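Long-range contact in SusD homolog (PDB 4F53), which probably binds mucin O-glycans at the cell surface as a SusD-like outer membrane lipoprotein of Bacteroides ovatus: residues A[283-288]-A[299-303]. Sequence-based numbering, arbitrary orientation.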
loop_
_atom_site.group_PDB
_atom_site.type_symbol
_atom_site.label_atom_id
_atom_site.label_comp_id
_atom_site.label_asym_id
_atom_site.label_seq_id
_atom_site.Cartn_x
_atom_site.Cartn_y
_atom_site.Cartn_z
ATOM N N TYR A 283 10.423 -9.718 -10.659
ATOM C CA TYR A 283 9.924 -11.069 -10.761
ATOM C C TYR A 283 10.620 -11.857 -11.845
ATOM O O TYR A 283 11.464 -11.330 -12.554
ATOM C CB TYR A 283 8.382 -11.042 -10.997
ATOM C CG TYR A 283 7.879 -10.001 -11.985
ATOM C CD1 TYR A 283 8.059 -10.165 -13.356
ATOM C CD2 TYR A 283 7.196 -8.866 -11.548
ATOM C CE1 TYR A 283 7.593 -9.217 -14.265
ATOM C CE2 TYR A 283 6.747 -7.903 -12.446
ATOM C CZ TYR A 283 6.927 -8.095 -13.804
ATOM O OH TYR A 283 6.410 -7.205 -14.703
ATOM N N ASP A 284 10.244 -13.137 -11.974
ATOM C CA ASP A 284 10.821 -14.048 -12.945
ATOM C C ASP A 284 9.870 -14.343 -14.084
ATOM O O ASP A 284 8.677 -14.092 -13.988
ATOM C CB ASP A 284 11.183 -15.372 -12.249
ATOM C CG ASP A 284 12.434 -15.322 -11.392
ATOM O OD1 ASP A 284 13.458 -14.828 -11.877
ATOM O OD2 ASP A 284 12.418 -15.903 -10.289
ATOM N N LYS A 285 10.404 -14.932 -15.156
ATOM C CA LYS A 285 9.590 -15.401 -16.268
ATOM C C LYS A 285 8.791 -16.627 -15.784
ATOM O O LYS A 285 9.103 -17.237 -14.746
ATOM C CB LYS A 285 10.453 -15.720 -17.497
ATOM C CG LYS A 285 11.134 -14.478 -18.062
ATOM C CD LYS A 285 11.562 -14.677 -19.488
ATOM C CE LYS A 285 12.389 -13.508 -19.962
ATOM N NZ LYS A 285 12.929 -13.738 -21.325
ATOM N N SER A 286 7.723 -16.922 -16.495
ATOM C CA SER A 286 6.820 -18.038 -16.217
ATOM C C SER A 286 7.568 -19.391 -16.245
ATOM O O SER A 286 8.627 -19.497 -16.855
ATOM C CB SER A 286 5.683 -18.028 -17.229
ATOM O OG SER A 286 6.202 -18.152 -18.542
ATOM N N THR A 287 7.030 -20.409 -15.546
ATOM C CA THR A 287 7.633 -21.742 -15.452
ATOM C C THR A 287 6.553 -22.799 -15.782
ATOM O O THR A 287 6.403 -23.800 -15.065
ATOM C CB THR A 287 8.239 -21.941 -14.032
ATOM O OG1 THR A 287 7.173 -21.878 -13.091
ATOM C CG2 THR A 287 9.294 -20.888 -13.655
ATOM N N PHE A 288 5.756 -22.536 -16.840
ATOM C CA PHE A 288 4.670 -23.422 -17.257
ATOM C C PHE A 288 5.187 -24.813 -17.673
ATOM O O PHE A 288 4.518 -25.804 -17.396
ATOM C CB PHE A 288 3.834 -22.791 -18.374
ATOM C CG PHE A 288 3.043 -21.587 -17.923
ATOM C CD1 PHE A 288 2.104 -21.694 -16.907
ATOM C CD2 PHE A 288 3.235 -20.345 -18.518
ATOM C CE1 PHE A 288 1.369 -20.586 -16.499
ATOM C CE2 PHE A 288 2.494 -19.241 -18.108
ATOM C CZ PHE A 288 1.570 -19.369 -17.100
ATOM N N GLU A 299 5.283 -20.543 -24.984
ATOM C CA GLU A 299 6.588 -19.978 -24.645
ATOM C C GLU A 299 6.570 -19.431 -23.217
ATOM O O GLU A 299 5.493 -19.148 -22.678
ATOM C CB GLU A 299 6.948 -18.845 -25.632
ATOM C CG GLU A 299 6.980 -19.272 -27.100
ATOM C CD GLU A 299 6.002 -18.609 -28.066
ATOM O OE1 GLU A 299 5.448 -17.531 -27.740
ATOM O OE2 GLU A 299 5.802 -19.174 -29.167
ATOM N N GLU A 300 7.750 -19.287 -22.602
ATOM C CA GLU A 300 7.868 -18.668 -21.272
ATOM C C GLU A 300 8.111 -17.178 -21.449
ATOM O O GLU A 300 8.822 -16.787 -22.373
ATOM C CB GLU A 300 8.975 -19.313 -20.409
ATOM C CG GLU A 300 8.874 -20.833 -20.270
ATOM C CD GLU A 300 7.725 -21.491 -19.518
ATOM O OE1 GLU A 300 6.796 -20.785 -19.065
ATOM O OE2 GLU A 300 7.761 -22.737 -19.390
ATOM N N SER A 301 7.485 -16.340 -20.595
ATOM C CA SER A 301 7.631 -14.876 -20.659
ATOM C C SER A 301 7.302 -14.260 -19.331
ATOM O O SER A 301 6.959 -14.979 -18.394
ATOM C CB SER A 301 6.699 -14.311 -21.730
ATOM O OG SER A 301 5.352 -14.641 -21.437
ATOM N N TYR A 302 7.358 -12.935 -19.246
ATOM C CA TYR A 302 6.883 -12.219 -18.053
ATOM C C TYR A 302 5.377 -12.137 -18.182
ATOM O O TYR A 302 4.876 -11.432 -19.067
ATOM C CB TYR A 302 7.517 -10.838 -17.921
ATOM C CG TYR A 302 8.993 -10.890 -17.625
ATOM C CD1 TYR A 302 9.464 -11.348 -16.391
ATOM C CD2 TYR A 302 9.926 -10.430 -18.551
ATOM C CE1 TYR A 302 10.825 -11.335 -16.085
ATOM C CE2 TYR A 302 11.290 -10.385 -18.240
ATOM C CZ TYR A 302 11.731 -10.851 -17.010
ATOM O OH TYR A 302 13.069 -10.870 -16.708
ATOM N N VAL A 303 4.656 -12.967 -17.406
ATOM C CA VAL A 303 3.209 -13.026 -17.526
ATOM C C VAL A 303 2.597 -13.404 -16.168
ATOM O O VAL A 303 2.905 -14.447 -15.590
ATOM C CB VAL A 303 2.745 -13.944 -18.693
ATOM C CG1 VAL A 303 3.236 -15.400 -18.547
ATOM C CG2 VAL A 303 1.229 -13.858 -18.900
#
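One face of the Tyr302 ring carries the aliphatic chain of Lys285, whose CG stands 3.8 Å from the ring centroid in a CH-pi contact and whose CE lies near Tyr302 CE2. Tyr283 brings the edge of its ring to Tyr302 CD1, the two planes being inclined at 67°. Val303 CG1 meets the edge of the Phe288 ring at CE2, 3.9 Å away, and also touches Ser286 CB. Both segments are loops of the SusD/RagB fold, flanking the short helix 288-291, with the contact's centre about 25 Å from the centre of the chain. Glu300 reaches the start of that helix by a bend at chi2 (-67°). Glu300 OE1 accepts two bonds: its anti lone pair takes the one from Ser286 OG at 2.7 Å, while Phe288 N arrives on the syn side, 24° out of the carboxylate plane; OE2 accepts from Gly289 N. An alanine in place of Glu300 would probably leave the Ser286 hydroxyl and the amides of Phe288 and Gly289 without the carboxylate that accepts from them. Ser286 OG in turn accepts a hydrogen bond from Ser301 N at 3.0 Å, and Ser286 N donates to Ser301 O, nearly straight. Beyond the pair, Ser322 OG bonds to both Asp284 O and Val303 N.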